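Local coordinates for interleukin-20 receptor subunit beta (Homo sapiens, PDB 6DF3), which pairs with IL20RA to form a receptor for IL19, IL20 and IL24, and with IL22RA1 to form a receptor for IL20 and IL24, at residues H16-S21 / Y32-Q37; L118-E123 / V169-F174; H145-R150 / V156-M161. The protein carries 1 engineered substitution. One frame throughout, in Å; residues are numbered along the deposited sequence.

Contact 1: H16-S21 / Y32-Q37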
loop_
_atom_site.group_PDB
_atom_site.type_symbol
_atom_site.label_atom_id
_atom_site.label_comp_id
_atom_site.label_asym_id
_atom_site.label_seq_id
_atom_site.Cartn_x
_atom_site.Cartn_y
_atom_site.Cartn_z
ATOM N N HIS C 16 -16.795 -10.633 0.750
ATOM C CA HIS C 16 -17.798 -10.739 1.805
ATOM C C HIS C 16 -19.163 -10.245 1.386
ATOM O O HIS C 16 -19.362 -9.046 1.132
ATOM C CB HIS C 16 -17.354 -10.020 3.067
ATOM C CG HIS C 16 -15.887 -9.992 3.255
ATOM N ND1 HIS C 16 -15.131 -11.141 3.378
ATOM C CD2 HIS C 16 -15.019 -8.935 3.385
ATOM C CE1 HIS C 16 -13.843 -10.796 3.469
ATOM N NE2 HIS C 16 -13.748 -9.460 3.486
ATOM N N LEU C 17 -20.119 -11.178 1.405
ATOM C CA LEU C 17 -21.509 -10.942 1.028
ATOM C C LEU C 17 -22.419 -10.910 2.251
ATOM O O LEU C 17 -22.543 -11.903 2.913
ATOM C CB LEU C 17 -21.983 -12.084 0.106
ATOM C CG LEU C 17 -22.289 -11.894 -1.359
ATOM C CD1 LEU C 17 -23.054 -13.114 -1.965
ATOM C CD2 LEU C 17 -23.103 -10.632 -1.575
ATOM N N LEU C 18 -23.050 -9.787 2.553
ATOM C CA LEU C 18 -24.087 -9.740 3.586
ATOM C C LEU C 18 -25.395 -10.138 2.928
ATOM O O LEU C 18 -25.576 -9.806 1.749
ATOM C CB LEU C 18 -24.191 -8.349 4.199
ATOM C CG LEU C 18 -25.293 -8.125 5.255
ATOM C CD1 LEU C 18 -24.941 -8.949 6.466
ATOM C CD2 LEU C 18 -25.405 -6.656 5.599
ATOM N N MET C 19 -26.265 -10.886 3.639
ATOM C CA MET C 19 -27.503 -11.555 3.049
ATOM C C MET C 19 -28.559 -11.554 4.093
ATOM O O MET C 19 -28.238 -11.573 5.263
ATOM C CB MET C 19 -27.337 -13.023 2.622
ATOM C CG MET C 19 -26.244 -13.225 1.568
ATOM S SD MET C 19 -25.754 -14.938 1.147
ATOM C CE MET C 19 -25.950 -15.757 2.736
ATOM N N TRP C 20 -29.798 -11.471 3.649
ATOM C CA TRP C 20 -30.942 -11.437 4.540
ATOM C C TRP C 20 -32.139 -12.000 3.766
ATOM O O TRP C 20 -32.071 -12.129 2.556
ATOM C CB TRP C 20 -31.159 -10.007 5.079
ATOM C CG TRP C 20 -31.258 -8.947 4.007
ATOM C CD1 TRP C 20 -32.374 -8.562 3.390
ATOM C CD2 TRP C 20 -30.200 -8.152 3.443
ATOM N NE1 TRP C 20 -32.115 -7.590 2.470
ATOM C CE2 TRP C 20 -30.783 -7.311 2.478
ATOM C CE3 TRP C 20 -28.834 -8.067 3.659
ATOM C CZ2 TRP C 20 -30.042 -6.386 1.712
ATOM C CZ3 TRP C 20 -28.078 -7.162 2.890
ATOM C CH2 TRP C 20 -28.695 -6.320 1.934
ATOM N N SER C 21 -33.219 -12.349 4.465
ATOM C CA SER C 21 -34.461 -12.728 3.802
ATOM C C SER C 21 -35.167 -11.461 3.296
ATOM O O SER C 21 -35.150 -10.450 3.967
ATOM C CB SER C 21 -35.434 -13.432 4.748
ATOM O OG SER C 21 -34.788 -14.438 5.461
ATOM N N TYR C 32 -33.065 -1.699 0.113
ATOM C CA TYR C 32 -32.388 -1.956 1.389
ATOM C C TYR C 32 -31.222 -0.993 1.564
ATOM O O TYR C 32 -30.604 -0.629 0.574
ATOM C CB TYR C 32 -31.865 -3.422 1.417
ATOM C CG TYR C 32 -32.950 -4.432 1.253
ATOM C CD1 TYR C 32 -33.800 -4.714 2.302
ATOM C CD2 TYR C 32 -33.169 -5.078 0.026
ATOM C CE1 TYR C 32 -34.848 -5.606 2.165
ATOM C CE2 TYR C 32 -34.209 -5.998 -0.120
ATOM C CZ TYR C 32 -35.048 -6.250 0.965
ATOM O OH TYR C 32 -36.105 -7.113 0.871
ATOM N N SER C 33 -30.868 -0.635 2.795
ATOM C CA SER C 33 -29.618 0.145 3.074
ATOM C C SER C 33 -28.805 -0.584 4.103
ATOM O O SER C 33 -29.356 -1.072 5.093
ATOM C CB SER C 33 -29.917 1.563 3.563
ATOM O OG SER C 33 -30.847 2.162 2.670
ATOM N N VAL C 34 -27.509 -0.681 3.845
ATOM C CA VAL C 34 -26.590 -1.305 4.777
ATOM C C VAL C 34 -25.603 -0.310 5.429
ATOM O O VAL C 34 -25.060 0.526 4.736
ATOM C CB VAL C 34 -25.784 -2.389 4.089
ATOM C CG1 VAL C 34 -24.820 -3.020 5.067
ATOM C CG2 VAL C 34 -26.722 -3.398 3.472
ATOM N N GLU C 35 -25.368 -0.445 6.741
ATOM C CA GLU C 35 -24.338 0.339 7.416
ATOM C C GLU C 35 -23.461 -0.562 8.279
ATOM O O GLU C 35 -23.885 -1.661 8.592
ATOM C CB GLU C 35 -24.978 1.391 8.273
ATOM C CG GLU C 35 -25.688 2.412 7.422
ATOM C CD GLU C 35 -26.299 3.530 8.254
ATOM O OE1 GLU C 35 -26.427 3.369 9.491
ATOM O OE2 GLU C 35 -26.688 4.568 7.648
ATOM N N TYR C 36 -22.251 -0.099 8.643
ATOM C CA TYR C 36 -21.286 -0.924 9.409
ATOM C C TYR C 36 -20.544 -0.103 10.414
ATOM O O TYR C 36 -20.560 1.142 10.347
ATOM C CB TYR C 36 -20.265 -1.559 8.458
ATOM C CG TYR C 36 -19.300 -0.581 7.755
ATOM C CD1 TYR C 36 -19.660 0.071 6.633
ATOM C CD2 TYR C 36 -18.039 -0.312 8.273
ATOM C CE1 TYR C 36 -18.792 0.952 5.961
ATOM C CE2 TYR C 36 -17.151 0.583 7.661
ATOM C CZ TYR C 36 -17.536 1.202 6.497
ATOM O OH TYR C 36 -16.732 2.121 5.909
ATOM N N GLN C 37 -19.964 -0.798 11.369
ATOM C CA GLN C 37 -18.966 -0.294 12.297
ATOM C C GLN C 37 -17.847 -1.303 12.357
ATOM O O GLN C 37 -18.094 -2.525 12.448
ATOM C CB GLN C 37 -19.491 -0.347 13.738
ATOM C CG GLN C 37 -20.660 0.552 13.954
ATOM C CD GLN C 37 -21.087 0.642 15.411
ATOM O OE1 GLN C 37 -21.157 -0.375 16.093
ATOM N NE2 GLN C 37 -21.446 1.822 15.851
#

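Contact 2: L118-E123 / V169-F174. Unlike the reference sequence in segment 169-174: Glu172 (reference Gln).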
loop_
_atom_site.group_PDB
_atom_site.type_symbol
_atom_site.label_atom_id
_atom_site.label_comp_id
_atom_site.label_asym_id
_atom_site.label_seq_id
_atom_site.Cartn_x
_atom_site.Cartn_y
_atom_site.Cartn_z
ATOM N N LEU C 118 7.462 -26.985 -18.345
ATOM C CA LEU C 118 6.256 -27.193 -17.584
ATOM C C LEU C 118 5.699 -25.831 -17.174
ATOM O O LEU C 118 6.448 -25.027 -16.620
ATOM C CB LEU C 118 6.587 -27.997 -16.339
ATOM C CG LEU C 118 5.379 -28.341 -15.449
ATOM C CD1 LEU C 118 4.484 -29.366 -16.143
ATOM C CD2 LEU C 118 5.916 -28.833 -14.111
ATOM N N VAL C 119 4.404 -25.593 -17.413
ATOM C CA VAL C 119 3.765 -24.280 -17.113
ATOM C C VAL C 119 2.429 -24.411 -16.357
ATOM O O VAL C 119 1.679 -25.367 -16.560
ATOM C CB VAL C 119 3.673 -23.367 -18.386
ATOM C CG1 VAL C 119 3.309 -24.122 -19.647
ATOM C CG2 VAL C 119 2.784 -22.152 -18.214
ATOM N N ILE C 120 2.185 -23.434 -15.471
ATOM C CA ILE C 120 1.042 -23.380 -14.601
ATOM C C ILE C 120 0.323 -22.050 -14.853
ATOM O O ILE C 120 0.954 -21.018 -15.190
ATOM C CB ILE C 120 1.454 -23.588 -13.115
ATOM C CG1 ILE C 120 0.231 -23.937 -12.259
ATOM C CG2 ILE C 120 2.148 -22.361 -12.518
ATOM C CD1 ILE C 120 0.514 -24.234 -10.789
ATOM N N GLU C 121 -0.999 -22.084 -14.730
ATOM C CA GLU C 121 -1.846 -20.887 -14.744
ATOM C C GLU C 121 -2.855 -21.007 -13.617
ATOM O O GLU C 121 -3.749 -21.844 -13.665
ATOM C CB GLU C 121 -2.554 -20.786 -16.091
ATOM C CG GLU C 121 -3.580 -19.664 -16.191
ATOM C CD GLU C 121 -3.871 -19.266 -17.635
ATOM O OE1 GLU C 121 -3.613 -20.061 -18.562
ATOM O OE2 GLU C 121 -4.355 -18.130 -17.840
ATOM N N LEU C 122 -2.701 -20.194 -12.586
ATOM C CA LEU C 122 -3.625 -20.214 -11.486
ATOM C C LEU C 122 -4.828 -19.372 -11.838
ATOM O O LEU C 122 -4.908 -18.765 -12.921
ATOM C CB LEU C 122 -2.969 -19.773 -10.172
ATOM C CG LEU C 122 -1.878 -20.808 -9.818
ATOM C CD1 LEU C 122 -0.531 -20.204 -9.386
ATOM C CD2 LEU C 122 -2.416 -21.751 -8.774
ATOM N N GLU C 123 -5.811 -19.477 -10.954
ATOM C CA GLU C 123 -7.046 -18.750 -11.042
ATOM C C GLU C 123 -6.797 -17.398 -10.363
ATOM O O GLU C 123 -6.163 -17.336 -9.306
ATOM C CB GLU C 123 -8.113 -19.552 -10.309
ATOM C CG GLU C 123 -9.544 -19.078 -10.532
ATOM C CD GLU C 123 -10.544 -19.811 -9.646
ATOM O OE1 GLU C 123 -10.330 -19.825 -8.392
ATOM O OE2 GLU C 123 -11.509 -20.386 -10.225
ATOM N N VAL C 169 2.451 -31.668 -9.615
ATOM C CA VAL C 169 2.243 -30.284 -9.122
ATOM C C VAL C 169 0.904 -30.067 -8.359
ATOM O O VAL C 169 -0.136 -30.563 -8.782
ATOM C CB VAL C 169 2.302 -29.269 -10.303
ATOM C CG1 VAL C 169 3.686 -29.235 -10.939
ATOM C CG2 VAL C 169 1.278 -29.622 -11.388
ATOM N N LYS C 170 0.959 -29.319 -7.257
ATOM C CA LYS C 170 -0.224 -28.876 -6.557
ATOM C C LYS C 170 0.037 -27.413 -6.101
ATOM O O LYS C 170 1.205 -27.000 -5.972
ATOM C CB LYS C 170 -0.520 -29.763 -5.345
ATOM C CG LYS C 170 0.636 -29.804 -4.359
ATOM C CD LYS C 170 0.374 -30.645 -3.135
ATOM C CE LYS C 170 1.542 -30.555 -2.161
ATOM N NZ LYS C 170 1.271 -31.302 -0.903
ATOM N N ALA C 171 -1.044 -26.689 -5.820
ATOM C CA ALA C 171 -1.000 -25.257 -5.501
ATOM C C ALA C 171 -1.957 -24.884 -4.366
ATOM O O ALA C 171 -3.049 -25.440 -4.216
ATOM C CB ALA C 171 -1.315 -24.424 -6.736
ATOM N N GLU C 172 -1.547 -23.878 -3.624
ATOM C CA GLU C 172 -2.123 -23.475 -2.363
ATOM C C GLU C 172 -2.172 -21.942 -2.423
ATOM O O GLU C 172 -1.427 -21.330 -3.189
ATOM C CB GLU C 172 -1.080 -23.905 -1.335
ATOM C CG GLU C 172 -1.473 -23.973 0.106
ATOM C CD GLU C 172 -0.266 -24.058 1.053
ATOM O OE1 GLU C 172 -0.468 -24.466 2.221
ATOM O OE2 GLU C 172 0.879 -23.719 0.676
ATOM N N THR C 173 -2.954 -21.329 -1.550
ATOM C CA THR C 173 -3.192 -19.918 -1.588
ATOM C C THR C 173 -2.690 -19.400 -0.194
ATOM O O THR C 173 -2.651 -20.185 0.772
ATOM C CB THR C 173 -4.700 -19.801 -1.832
ATOM O OG1 THR C 173 -5.016 -19.100 -3.046
ATOM C CG2 THR C 173 -5.364 -19.284 -0.648
ATOM N N PHE C 174 -2.261 -18.130 -0.108
ATOM C CA PHE C 174 -1.811 -17.471 1.160
ATOM C C PHE C 174 -2.283 -16.023 1.186
ATOM O O PHE C 174 -2.147 -15.352 0.187
ATOM C CB PHE C 174 -0.285 -17.438 1.339
ATOM C CG PHE C 174 0.162 -16.686 2.574
ATOM C CD1 PHE C 174 -0.064 -17.200 3.856
ATOM C CD2 PHE C 174 0.784 -15.443 2.468
ATOM C CE1 PHE C 174 0.331 -16.503 5.014
ATOM C CE2 PHE C 174 1.193 -14.735 3.616
ATOM C CZ PHE C 174 0.971 -15.257 4.896
#

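Contact 3: H145-R150 / V156-M161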
loop_
_atom_site.group_PDB
_atom_site.type_symbol
_atom_site.label_atom_id
_atom_site.label_comp_id
_atom_site.label_asym_id
_atom_site.label_seq_id
_atom_site.Cartn_x
_atom_site.Cartn_y
_atom_site.Cartn_z
ATOM N N HIS C 145 10.235 -28.757 -4.690
ATOM C CA HIS C 145 10.545 -27.322 -4.654
ATOM C C HIS C 145 9.257 -26.496 -4.506
ATOM O O HIS C 145 8.153 -27.033 -4.446
ATOM C CB HIS C 145 11.334 -26.903 -5.899
ATOM C CG HIS C 145 12.463 -27.822 -6.224
ATOM N ND1 HIS C 145 12.374 -28.777 -7.211
ATOM C CD2 HIS C 145 13.684 -27.966 -5.662
ATOM C CE1 HIS C 145 13.509 -29.457 -7.264
ATOM N NE2 HIS C 145 14.321 -28.982 -6.336
ATOM N N VAL C 146 9.432 -25.184 -4.426
ATOM C CA VAL C 146 8.359 -24.256 -4.120
ATOM C C VAL C 146 8.609 -22.929 -4.852
ATOM O O VAL C 146 9.533 -22.209 -4.483
ATOM C CB VAL C 146 8.253 -24.056 -2.576
ATOM C CG1 VAL C 146 7.614 -22.719 -2.209
ATOM C CG2 VAL C 146 7.501 -25.224 -1.943
ATOM N N LYS C 147 7.788 -22.623 -5.867
ATOM C CA LYS C 147 7.744 -21.285 -6.488
ATOM C C LYS C 147 6.532 -20.457 -6.035
ATOM O O LYS C 147 5.381 -20.825 -6.267
ATOM C CB LYS C 147 7.754 -21.401 -8.021
ATOM C CG LYS C 147 8.072 -20.088 -8.738
ATOM C CD LYS C 147 8.267 -20.258 -10.241
ATOM C CE LYS C 147 9.571 -19.614 -10.741
ATOM N NZ LYS C 147 9.623 -18.128 -10.507
ATOM N N MET C 148 6.810 -19.333 -5.392
ATOM C CA MET C 148 5.806 -18.318 -5.089
ATOM C C MET C 148 5.436 -17.625 -6.384
ATOM O O MET C 148 6.346 -17.134 -7.098
ATOM C CB MET C 148 6.335 -17.267 -4.112
ATOM C CG MET C 148 6.804 -17.820 -2.774
ATOM S SD MET C 148 5.536 -18.731 -1.850
ATOM C CE MET C 148 6.320 -18.794 -0.223
ATOM N N VAL C 149 4.128 -17.622 -6.700
ATOM C CA VAL C 149 3.570 -16.941 -7.881
ATOM C C VAL C 149 2.622 -15.811 -7.465
ATOM O O VAL C 149 1.612 -16.023 -6.740
ATOM C CB VAL C 149 2.806 -17.895 -8.828
ATOM C CG1 VAL C 149 2.313 -17.129 -10.049
ATOM C CG2 VAL C 149 3.666 -19.047 -9.307
ATOM N N ARG C 150 2.908 -14.605 -7.947
ATOM C CA ARG C 150 2.242 -13.428 -7.398
ATOM C C ARG C 150 0.775 -13.434 -7.812
ATOM O O ARG C 150 -0.084 -13.319 -6.955
ATOM C CB ARG C 150 2.950 -12.125 -7.789
ATOM C CG ARG C 150 2.619 -10.923 -6.885
ATOM C CD ARG C 150 3.814 -9.959 -6.648
ATOM N NE ARG C 150 4.756 -9.826 -7.786
ATOM C CZ ARG C 150 4.523 -9.177 -8.937
ATOM N NH1 ARG C 150 3.373 -8.540 -9.171
ATOM N NH2 ARG C 150 5.452 -9.168 -9.876
ATOM N N VAL C 156 2.660 -19.002 -16.159
ATOM C CA VAL C 156 4.006 -18.940 -15.653
ATOM C C VAL C 156 4.768 -20.303 -15.756
ATOM O O VAL C 156 4.254 -21.361 -15.411
ATOM C CB VAL C 156 3.971 -18.457 -14.205
ATOM C CG1 VAL C 156 5.364 -18.450 -13.606
ATOM C CG2 VAL C 156 3.391 -17.053 -14.154
ATOM N N HIS C 157 5.993 -20.235 -16.281
ATOM C CA HIS C 157 6.996 -21.301 -16.202
ATOM C C HIS C 157 7.340 -21.727 -14.767
ATOM O O HIS C 157 7.613 -20.895 -13.898
ATOM C CB HIS C 157 8.246 -20.789 -16.854
ATOM C CG HIS C 157 9.334 -21.801 -16.985
ATOM N ND1 HIS C 157 10.356 -21.906 -16.070
ATOM C CD2 HIS C 157 9.583 -22.724 -17.939
ATOM C CE1 HIS C 157 11.186 -22.859 -16.451
ATOM N NE2 HIS C 157 10.726 -23.391 -17.572
ATOM N N LEU C 158 7.306 -23.032 -14.528
ATOM C CA LEU C 158 7.777 -23.662 -13.274
ATOM C C LEU C 158 9.189 -24.271 -13.332
ATOM O O LEU C 158 10.062 -23.942 -12.532
ATOM C CB LEU C 158 6.842 -24.812 -12.907
ATOM C CG LEU C 158 5.444 -24.431 -12.499
ATOM C CD1 LEU C 158 4.729 -25.743 -12.201
ATOM C CD2 LEU C 158 5.483 -23.492 -11.306
ATOM N N GLU C 159 9.369 -25.205 -14.247
ATOM C CA GLU C 159 10.578 -25.994 -14.329
ATOM C C GLU C 159 10.695 -26.477 -15.782
ATOM O O GLU C 159 9.679 -26.680 -16.453
ATOM C CB GLU C 159 10.508 -27.149 -13.305
ATOM C CG GLU C 159 11.705 -28.120 -13.254
ATOM C CD GLU C 159 13.013 -27.372 -13.041
ATOM O OE1 GLU C 159 13.229 -26.761 -11.970
ATOM O OE2 GLU C 159 13.809 -27.333 -13.975
ATOM N N THR C 160 11.926 -26.582 -16.288
ATOM C CA THR C 160 12.179 -27.342 -17.511
ATOM C C THR C 160 12.433 -28.772 -17.074
ATOM O O THR C 160 13.208 -29.019 -16.153
ATOM C CB THR C 160 13.378 -26.809 -18.341
ATOM O OG1 THR C 160 12.988 -25.573 -18.948
ATOM C CG2 THR C 160 13.797 -27.810 -19.447
ATOM N N MET C 161 11.808 -29.708 -17.775
ATOM C CA MET C 161 11.732 -31.079 -17.322
ATOM C C MET C 161 12.842 -31.864 -17.951
ATOM O O MET C 161 13.377 -31.443 -18.961
ATOM C CB MET C 161 10.383 -31.663 -17.716
ATOM C CG MET C 161 9.214 -30.888 -17.101
ATOM S SD MET C 161 7.614 -31.708 -17.266
ATOM C CE MET C 161 7.477 -31.771 -19.064
#

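Contact 1: H16-S21 / Y32-Q37
Trp20 sets the pyrrole edge of its indole on one face of the Tyr32 ring in a T-shaped (edge-to-face) stack. The five-membered ring and the phenol ring have centroids 4.3 Å apart, with planes at 66°, and Trp20 NE1 stands above the middle of the phenol with its N-H aimed at the ring. The closest pair is Trp20 NE1 and Tyr32 CD1 at 3.3 Å. With CG between the backbone nitrogen and the carbonyl carbon (chi1 53°), the indole is placed alongside the phenol, the two side chains pointing opposite ways. Its six-membered ring continues along the partner strand: Trp20 CZ2 lies 3.5 Å from Tyr32 CB, and Val34 CG2 approaches Trp20 CH2 obliquely at 3.8 Å. The other branch of the valine, CG1, faces Leu18 CD2 at 3.7 Å, tip to tip. Cys63, disulfide-bonded to Cys55, touches both Trp20 and Val34, and the Tyr32 hydroxyl is hydrogen-bonded to the backbone nitrogen of Val23. Replacing Tyr32 by an alanine would probably take the aromatic face from the indole N-H, open a gap beside Trp20 and leave Val23 N without its hydroxyl partner. The four buried residues thus join the two sheets of the first fibronectin type III domain by apolar packing, and the indole N-H, the polar group that these side chains turn toward each other, is met by a π cloud.

Contact 2: L118-E123 / V169-F174
Leu118 extends toward Val169 with CG opposite its own backbone nitrogen (chi1 -178°), whereas Leu122 has CG opposite the carbonyl carbon (chi1 -64°) and delivers its CD2 methyl to Ala171. Val169 answers Leu118 with its CG1 branch, and the two side chains pass alongside one another, pointing opposite ways, with Leu118 CD2 and Val169 CG1 3.9 Å apart. The closest approach is at the other end, where Leu122 CD2 rests 3.5 Å from Ala171 CB. Between them Ile120 brings its terminal methyl only loosely to the same alanine, with Ile120 CD1 4.5 Å from Ala171 CB. Ala171 therefore offers a single methyl to two larger neighbours, and its short side chain is consistent with the closer backbone spacing here, the CA atoms of Leu122 and Ala171 being 8.3 Å apart.

All five residues are buried and apolar. Ile120 also touches Val133, and Leu122 touches Phe131, both of strand 130-137, while Ile111 of strand 109-114 touches both Ile120 and Val169. On the far side of strand 169-174, Lys170 makes a cation-pi contact with Phe184.

Strand segments 118-122 and 169-174 run in roughly the same direction, their axes 9.8 Å apart and inclined by 32°, a spacing and twist that suit two sheets packed face to face. Strand 117-122 belongs to the three-stranded sheet and strand 167-175 to the four-stranded one, and their side chains form part of the core of the beta sandwich of the second fibronectin type III domain, one of the paired extracellular domains of type II cytokine receptors.

Contact 3: H145-R150 / V156-M161
Val149, Val156 and Leu158, all buried, make the packed part of this contact together with the stem of Lys147. Val149 CG1 meets Val156 CG2 at 4.2 Å, and Val156 also packs on a polar side chain of another protein chain. Two residues earlier on the strand, the aliphatic part of Lys147 lies over the opposite backbone: Lys147 CD is 3.8 Å from His157 O, and Lys147 CD reaches Leu158 CD2 at 4.4 Å. The lysine starts out extended, with CG opposite the backbone nitrogen (chi1 -165°), then bends at its last two torsions; its NZ is hydrogen-bonded to the backbone of that other chain, which is also joined to His157 by backbone hydrogen bonds. At the His145 end the packing slackens: this residue is exposed, and His145 ND1 stays 5.2 Å from Glu159 OE1. Within the second strand, a weak hydrogen bond of 3.4 Å links His157 NE2 and Thr160 OG1.

The two segments run antiparallel, at 166°, with axes 8.8 Å apart, yet they belong to different sheets. Strand 145-149 is bonded along its backbone to strand 130-137 and strand 156-160 to strand 117-122, so side chains close this edge of the sandwich.

Contacts 2 and 3 belong to the second fibronectin type III domain, their centres about 8 Å apart, whereas contact 1 lies in the first, with its centre about 34 Å from that of contact 2. Contacts 1 and 2 both join facing sheets through wholly buried side chains, the first around an aromatic pair, the second through aliphatic groups alone. Contact 3 bridges the same two sheets as contact 2 but at their margin, where a lysine and a histidine also engage another protein chain. Within the three-stranded sheet, strands 117-122 and 156-160 are neighbours, probably hydrogen-bonded from Val156 N to Ile120 O, and Ile120 CG2 packs on Leu158 CD2 at 3.7 Å.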